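Local coordinates for 462aa long hypothetical selenium-binding protein (Sulfolobus tokodaii, PDB 2ECE) that is of unknown function but, as a beta-propeller of the selenium-binding protein family, possibly binds selenium, at residues A[154-162]-A[206-214]; A[103-111]-A[122-132]. All coordinates share one frame; numbering follows the deposited sequence.

The centres of contacts 1 and 2 lie about 18 and 19 Å from the centre of the chain, but the two differ in depth and chemistry. Contact 1 is the more buried: it joins two loops from neighbouring four-stranded sheets, through a small apolar cluster around L155 and three hydrogen bonds donated by N211. Contact 2 pairs the last two strands of one sheet and adds the helix after them; backbone bonds, isoleucines on both faces of the sheet and an arginine-glutamate salt bridge hold it, with several partly exposed residues along strand 122-126. The contacts hold different elements yet meet: R104 NH2 probably donates to E214 O, and L103 packs on L155.

Contact 1: A[154-162]-A[206-214]; sequences ALGNEEGEG and EWAVPNTIE
The side chain of L155 runs along P210 at its base and ends beside W207: CB lies 3.7 Å from P210 CG, and CD2 meets the edge of the indole, near its plane, 4.0 Å from W207 CZ3. One face of the same indole is covered from within its own segment by I213, whose CG2 sits 3.9 Å above the ring centre. Y191, Y226 and W405 also meet this ring, making it part of an aromatic cluster.

At the other end, N211 reaches over the type I turn 157-160. With CG anti to its own carbonyl carbon (chi1 -68°), N211 ND2 comes between two acceptors, giving a nearly straight bond of 2.7 Å to E161 OE1 and a longer one to E159 O. The E161 side chain crosses N211 at about a right angle; OE1 lies in the amide plane, yet is itself approached from above the carboxylate plane. N211 N adds a bond of 3.0 Å to G160 O, on a lone pair in the carbonyl plane. V209, the N-cap residue of the short helix 210-213, packs CB and CG2 against that same carbonyl oxygen. G160 takes a positive phi (94°), and its CA lies close to the N211 amide, 3.7 Å from N211 OD1.

The contact ties the loop after strand 150-154 to the one after strand 201-204, linking adjacent blades of the propeller. Its chemistry implies a divided joint: apolar at the tryptophan end, and at the asparagine end a turn gripped by both backbone and side-chain N-H groups of one residue.

Contact 2: A[103-111]-A[122-132]; sequences LRSSRIYII and IIKVIEPEEVK
The guanidinium of R107 has P128 over one face, CG standing 3.6 Å above the plane and offset toward the rim, while the E127 carboxylate lies at its edge. R107 NE and NH2 both donate to E127 OE1, NE at 3.1 Å, and the oxygen stays close to the guanidinium plane although the two flat groups are turned 69° apart. The R107 side chain leaves with CG anti to the backbone N (chi1 174°) and bends at chi3, bringing NE alongside E127. NH1 is taken by a salt bridge to D71, and Y68 makes a cation-pi contact with the arginine. R107 CG in turn lies over one face of the Y109 ring; V125 CG2 approaches this ring obliquely, 3.8 Å from Y109 CD2, and Y109 OH bonds to D71.

Strands 108-112 and 121-126 form an antiparallel hairpin, the last two strands of a four-stranded propeller blade. I108 and I126 are a hydrogen-bonded pair, with I126 N to I108 O at 2.8 Å, and Y109 and V125 a non-hydrogen-bonded one. A classic beta bulge follows, where I123 and K124 both face I110: I110 O accepts from I123 N at 2.9 Å and weakly from K124 N.

On the sheet face of I108, I110 and I126, the I108 and I126 side chains lie side by side, pointing the same way. V131 of the helix crosses I108 at about a right angle, V131 CG2 being 3.8 Å from I108 CD1. V131 also covers S106 O, a buried oxygen without a polar partner. Before the strand, S105 OG accepts from R107 N in an ST turn and bonds to D71, so that D71 holds S105, R107 and Y109 together.

Contact 1: A[154-162]-A[206-214]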
# COMPACT_ATOMS: atom_id res chain seq x y z
N ALA A 154 5.62 -11.31 2.74
CA ALA A 154 6.86 -11.12 3.49
C ALA A 154 8.02 -10.96 2.50
O ALA A 154 8.09 -11.65 1.49
CB ALA A 154 7.10 -12.31 4.42
N LEU A 155 8.93 -10.04 2.81
CA LEU A 155 10.07 -9.76 1.95
C LEU A 155 11.14 -10.85 1.82
O LEU A 155 11.80 -10.94 0.79
CB LEU A 155 10.75 -8.46 2.41
CG LEU A 155 10.38 -7.11 1.77
CD1 LEU A 155 8.94 -7.09 1.30
CD2 LEU A 155 10.67 -6.01 2.77
N GLY A 156 11.32 -11.68 2.84
CA GLY A 156 12.33 -12.71 2.73
C GLY A 156 12.17 -13.89 3.67
O GLY A 156 11.13 -14.02 4.33
N ASN A 157 13.17 -14.76 3.72
CA ASN A 157 13.12 -15.91 4.62
C ASN A 157 13.60 -15.47 6.00
O ASN A 157 13.93 -14.30 6.20
CB ASN A 157 14.00 -17.06 4.10
CG ASN A 157 15.46 -16.66 3.94
OD1 ASN A 157 15.89 -15.61 4.40
ND2 ASN A 157 16.22 -17.52 3.28
N GLU A 158 13.65 -16.40 6.96
CA GLU A 158 14.06 -16.03 8.30
C GLU A 158 15.46 -15.43 8.40
O GLU A 158 15.75 -14.73 9.37
CB GLU A 158 13.92 -17.22 9.28
CG GLU A 158 14.55 -18.54 8.87
CD GLU A 158 13.70 -19.35 7.91
OE1 GLU A 158 13.91 -19.25 6.69
OE2 GLU A 158 12.81 -20.10 8.38
N GLU A 159 16.31 -15.66 7.41
CA GLU A 159 17.67 -15.11 7.42
C GLU A 159 17.81 -13.74 6.76
O GLU A 159 18.89 -13.16 6.76
CB GLU A 159 18.64 -16.06 6.73
CG GLU A 159 18.86 -17.40 7.40
CD GLU A 159 19.99 -18.18 6.74
OE1 GLU A 159 19.78 -19.36 6.38
OE2 GLU A 159 21.10 -17.61 6.58
N GLY A 160 16.72 -13.23 6.19
CA GLY A 160 16.81 -11.94 5.53
C GLY A 160 17.10 -12.06 4.05
O GLY A 160 17.23 -11.05 3.35
N GLU A 161 17.23 -13.29 3.56
CA GLU A 161 17.45 -13.53 2.13
C GLU A 161 16.10 -13.97 1.57
O GLU A 161 15.05 -13.55 2.08
CB GLU A 161 18.51 -14.61 1.92
CG GLU A 161 19.90 -14.23 2.43
CD GLU A 161 20.45 -12.97 1.78
OE1 GLU A 161 21.23 -12.24 2.43
OE2 GLU A 161 20.12 -12.71 0.61
N GLY A 162 16.10 -14.80 0.53
CA GLY A 162 14.85 -15.26 -0.06
C GLY A 162 14.77 -16.77 -0.13
O GLY A 162 15.71 -17.46 0.27
N GLU A 206 7.54 -7.76 -6.90
CA GLU A 206 8.92 -7.92 -6.44
C GLU A 206 9.64 -6.61 -6.11
O GLU A 206 9.69 -5.69 -6.93
CB GLU A 206 9.77 -8.63 -7.50
CG GLU A 206 9.23 -9.93 -8.09
CD GLU A 206 10.18 -10.49 -9.14
OE1 GLU A 206 10.90 -9.69 -9.77
OE2 GLU A 206 10.21 -11.72 -9.36
N TRP A 207 10.21 -6.54 -4.91
CA TRP A 207 10.99 -5.37 -4.51
C TRP A 207 12.42 -5.89 -4.38
O TRP A 207 13.15 -5.90 -5.37
CB TRP A 207 10.48 -4.82 -3.18
CG TRP A 207 11.09 -3.49 -2.80
CD1 TRP A 207 11.60 -2.54 -3.64
CD2 TRP A 207 11.15 -2.92 -1.48
NE1 TRP A 207 11.97 -1.42 -2.94
CE2 TRP A 207 11.70 -1.62 -1.61
CE3 TRP A 207 10.78 -3.37 -0.21
CZ2 TRP A 207 11.90 -0.78 -0.51
CZ3 TRP A 207 10.98 -2.53 0.89
CH2 TRP A 207 11.53 -1.25 0.73
N ALA A 208 12.79 -6.34 -3.19
CA ALA A 208 14.13 -6.89 -2.94
C ALA A 208 14.06 -7.56 -1.57
O ALA A 208 13.10 -7.33 -0.84
CB ALA A 208 15.17 -5.77 -2.92
N VAL A 209 15.04 -8.39 -1.23
CA VAL A 209 15.02 -9.07 0.07
C VAL A 209 15.43 -8.11 1.18
O VAL A 209 16.01 -7.05 0.92
CB VAL A 209 15.97 -10.29 0.10
CG1 VAL A 209 15.59 -11.27 -1.01
CG2 VAL A 209 17.41 -9.85 -0.01
N PRO A 210 15.10 -8.45 2.44
CA PRO A 210 15.43 -7.62 3.60
C PRO A 210 16.89 -7.17 3.65
O PRO A 210 17.17 -5.99 3.83
CB PRO A 210 15.07 -8.53 4.77
CG PRO A 210 13.86 -9.24 4.25
CD PRO A 210 14.31 -9.62 2.85
N ASN A 211 17.80 -8.12 3.49
CA ASN A 211 19.22 -7.78 3.54
C ASN A 211 19.65 -6.79 2.46
O ASN A 211 20.75 -6.25 2.52
CB ASN A 211 20.07 -9.06 3.48
CG ASN A 211 19.91 -9.90 4.74
OD1 ASN A 211 19.52 -9.39 5.79
ND2 ASN A 211 20.20 -11.20 4.64
N THR A 212 18.78 -6.54 1.49
CA THR A 212 19.10 -5.58 0.43
C THR A 212 18.55 -4.18 0.75
O THR A 212 19.25 -3.18 0.58
CB THR A 212 18.51 -6.00 -0.93
OG1 THR A 212 19.16 -7.19 -1.41
CG2 THR A 212 18.69 -4.88 -1.96
N ILE A 213 17.31 -4.13 1.23
CA ILE A 213 16.64 -2.87 1.51
C ILE A 213 16.75 -2.23 2.89
O ILE A 213 16.76 -1.00 2.99
CB ILE A 213 15.13 -2.97 1.16
CG1 ILE A 213 14.40 -3.85 2.18
CG2 ILE A 213 14.95 -3.56 -0.24
CD1 ILE A 213 13.75 -3.07 3.31
N GLU A 214 16.84 -3.02 3.95
CA GLU A 214 16.87 -2.44 5.29
C GLU A 214 17.88 -1.33 5.60
O GLU A 214 17.54 -0.39 6.31
CB GLU A 214 16.98 -3.56 6.34
CG GLU A 214 15.79 -4.52 6.29
CD GLU A 214 15.73 -5.46 7.47
OE1 GLU A 214 16.79 -5.93 7.93
OE2 GLU A 214 14.61 -5.76 7.93

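Contact 2: A[103-111]-A[122-132]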
# COMPACT_ATOMS: atom_id res chain seq x y z
N LEU A 103 7.09 -4.44 9.56
CA LEU A 103 7.88 -4.70 8.36
C LEU A 103 9.34 -5.03 8.72
O LEU A 103 10.05 -5.67 7.94
CB LEU A 103 7.82 -3.49 7.41
CG LEU A 103 8.59 -3.58 6.09
CD1 LEU A 103 8.18 -4.81 5.29
CD2 LEU A 103 8.33 -2.32 5.29
N ARG A 104 9.79 -4.59 9.90
CA ARG A 104 11.14 -4.87 10.37
C ARG A 104 11.15 -6.04 11.37
O ARG A 104 11.98 -6.95 11.25
CB ARG A 104 11.76 -3.64 11.05
CG ARG A 104 12.59 -2.74 10.12
CD ARG A 104 13.28 -1.60 10.87
NE ARG A 104 13.92 -0.66 9.95
CZ ARG A 104 15.14 -0.81 9.44
NH1 ARG A 104 15.88 -1.87 9.77
NH2 ARG A 104 15.61 0.06 8.56
N SER A 105 10.22 -6.02 12.32
CA SER A 105 10.15 -7.05 13.36
C SER A 105 9.52 -8.39 13.02
O SER A 105 9.86 -9.40 13.64
CB SER A 105 9.42 -6.49 14.58
OG SER A 105 8.05 -6.31 14.27
N SER A 106 8.58 -8.41 12.08
CA SER A 106 7.88 -9.63 11.70
C SER A 106 6.81 -9.96 12.75
O SER A 106 6.20 -11.02 12.72
CB SER A 106 8.84 -10.81 11.57
OG SER A 106 9.76 -10.60 10.52
N ARG A 107 6.60 -9.04 13.69
CA ARG A 107 5.60 -9.23 14.73
C ARG A 107 4.23 -8.90 14.14
O ARG A 107 4.14 -8.13 13.19
CB ARG A 107 5.91 -8.30 15.91
CG ARG A 107 4.87 -8.29 17.03
CD ARG A 107 5.36 -7.50 18.25
NE ARG A 107 6.56 -8.08 18.85
CZ ARG A 107 7.79 -7.57 18.76
NH1 ARG A 107 8.00 -6.45 18.08
NH2 ARG A 107 8.81 -8.17 19.37
N ILE A 108 3.17 -9.51 14.68
CA ILE A 108 1.82 -9.22 14.19
C ILE A 108 0.92 -8.85 15.37
O ILE A 108 0.81 -9.60 16.34
CB ILE A 108 1.16 -10.42 13.48
CG1 ILE A 108 2.01 -10.87 12.29
CG2 ILE A 108 -0.24 -10.01 12.97
CD1 ILE A 108 1.48 -12.14 11.63
N TYR A 109 0.30 -7.68 15.29
CA TYR A 109 -0.62 -7.26 16.33
C TYR A 109 -2.04 -7.46 15.82
O TYR A 109 -2.31 -7.26 14.63
CB TYR A 109 -0.43 -5.77 16.67
CG TYR A 109 0.95 -5.42 17.16
CD1 TYR A 109 1.92 -4.92 16.29
CD2 TYR A 109 1.28 -5.54 18.51
CE1 TYR A 109 3.18 -4.56 16.75
CE2 TYR A 109 2.54 -5.18 18.98
CZ TYR A 109 3.49 -4.69 18.09
OH TYR A 109 4.73 -4.32 18.56
N ILE A 110 -2.93 -7.88 16.71
CA ILE A 110 -4.33 -8.07 16.38
C ILE A 110 -5.00 -7.00 17.23
O ILE A 110 -5.02 -7.10 18.46
CB ILE A 110 -4.84 -9.46 16.81
CG1 ILE A 110 -3.92 -10.56 16.27
CG2 ILE A 110 -6.26 -9.68 16.29
CD1 ILE A 110 -3.80 -10.59 14.75
N ILE A 111 -5.54 -5.98 16.57
CA ILE A 111 -6.17 -4.86 17.27
C ILE A 111 -7.68 -4.80 17.07
O ILE A 111 -8.17 -4.62 15.95
CB ILE A 111 -5.50 -3.53 16.82
CG1 ILE A 111 -3.99 -3.62 17.07
CG2 ILE A 111 -6.09 -2.35 17.58
CD1 ILE A 111 -3.19 -2.46 16.54
N ILE A 122 -5.20 -3.50 21.56
CA ILE A 122 -4.43 -4.67 21.14
C ILE A 122 -4.94 -5.82 21.99
O ILE A 122 -4.88 -5.75 23.22
CB ILE A 122 -2.93 -4.50 21.43
CG1 ILE A 122 -2.37 -3.29 20.68
CG2 ILE A 122 -2.18 -5.78 21.03
CD1 ILE A 122 -0.94 -2.95 21.07
N ILE A 123 -5.43 -6.88 21.36
CA ILE A 123 -5.93 -8.02 22.12
C ILE A 123 -5.11 -9.29 21.94
O ILE A 123 -5.33 -10.27 22.64
CB ILE A 123 -7.42 -8.31 21.78
CG1 ILE A 123 -7.63 -8.40 20.27
CG2 ILE A 123 -8.30 -7.23 22.40
CD1 ILE A 123 -7.58 -9.81 19.73
N LYS A 124 -4.15 -9.27 21.02
CA LYS A 124 -3.30 -10.43 20.78
C LYS A 124 -2.04 -10.05 19.99
O LYS A 124 -2.08 -9.21 19.09
CB LYS A 124 -4.06 -11.52 20.01
CG LYS A 124 -3.24 -12.79 19.76
CD LYS A 124 -4.12 -13.95 19.30
CE LYS A 124 -3.36 -15.27 19.31
NZ LYS A 124 -4.27 -16.44 19.22
N VAL A 125 -0.93 -10.67 20.36
CA VAL A 125 0.34 -10.42 19.69
C VAL A 125 0.94 -11.74 19.24
O VAL A 125 1.02 -12.69 20.03
CB VAL A 125 1.36 -9.72 20.61
CG1 VAL A 125 2.69 -9.55 19.88
CG2 VAL A 125 0.82 -8.36 21.05
N ILE A 126 1.35 -11.81 17.98
CA ILE A 126 2.00 -13.00 17.46
C ILE A 126 3.45 -12.56 17.38
O ILE A 126 3.79 -11.72 16.55
CB ILE A 126 1.50 -13.36 16.06
CG1 ILE A 126 -0.02 -13.54 16.08
CG2 ILE A 126 2.17 -14.64 15.58
CD1 ILE A 126 -0.61 -13.69 14.71
N GLU A 127 4.29 -13.09 18.26
CA GLU A 127 5.69 -12.70 18.30
C GLU A 127 6.46 -13.11 17.04
O GLU A 127 6.12 -14.09 16.37
CB GLU A 127 6.37 -13.29 19.55
CG GLU A 127 5.84 -12.75 20.88
CD GLU A 127 6.08 -11.25 21.07
OE1 GLU A 127 6.95 -10.69 20.39
OE2 GLU A 127 5.40 -10.64 21.92
N PRO A 128 7.50 -12.34 16.70
CA PRO A 128 8.37 -12.56 15.53
C PRO A 128 8.88 -13.99 15.36
O PRO A 128 8.91 -14.51 14.26
CB PRO A 128 9.51 -11.57 15.77
CG PRO A 128 8.80 -10.43 16.44
CD PRO A 128 7.95 -11.16 17.46
N GLU A 129 9.29 -14.61 16.46
CA GLU A 129 9.81 -15.96 16.36
C GLU A 129 8.76 -17.02 16.05
O GLU A 129 9.08 -18.06 15.46
CB GLU A 129 10.61 -16.29 17.63
CG GLU A 129 11.73 -15.27 17.80
CD GLU A 129 12.45 -15.01 16.47
OE1 GLU A 129 13.11 -13.96 16.27
OE2 GLU A 129 12.36 -15.90 15.60
N GLU A 130 7.51 -16.76 16.42
CA GLU A 130 6.44 -17.70 16.12
C GLU A 130 6.13 -17.56 14.63
O GLU A 130 5.85 -18.54 13.95
CB GLU A 130 5.18 -17.40 16.93
CG GLU A 130 4.04 -18.38 16.66
CD GLU A 130 4.28 -19.77 17.24
OE1 GLU A 130 3.41 -20.66 17.07
OE2 GLU A 130 5.34 -19.99 17.87
N VAL A 131 6.17 -16.32 14.14
CA VAL A 131 5.91 -16.08 12.73
C VAL A 131 6.97 -16.76 11.88
O VAL A 131 6.66 -17.47 10.93
CB VAL A 131 5.87 -14.58 12.40
CG1 VAL A 131 5.98 -14.36 10.89
CG2 VAL A 131 4.57 -13.96 12.93
N LYS A 132 8.24 -16.56 12.24
CA LYS A 132 9.34 -17.15 11.49
C LYS A 132 9.37 -18.67 11.59
O LYS A 132 9.66 -19.36 10.60
CB LYS A 132 10.68 -16.60 11.98
CG LYS A 132 10.84 -15.10 11.81
CD LYS A 132 12.17 -14.65 12.42
CE LYS A 132 12.22 -13.14 12.55
NZ LYS A 132 13.45 -12.68 13.25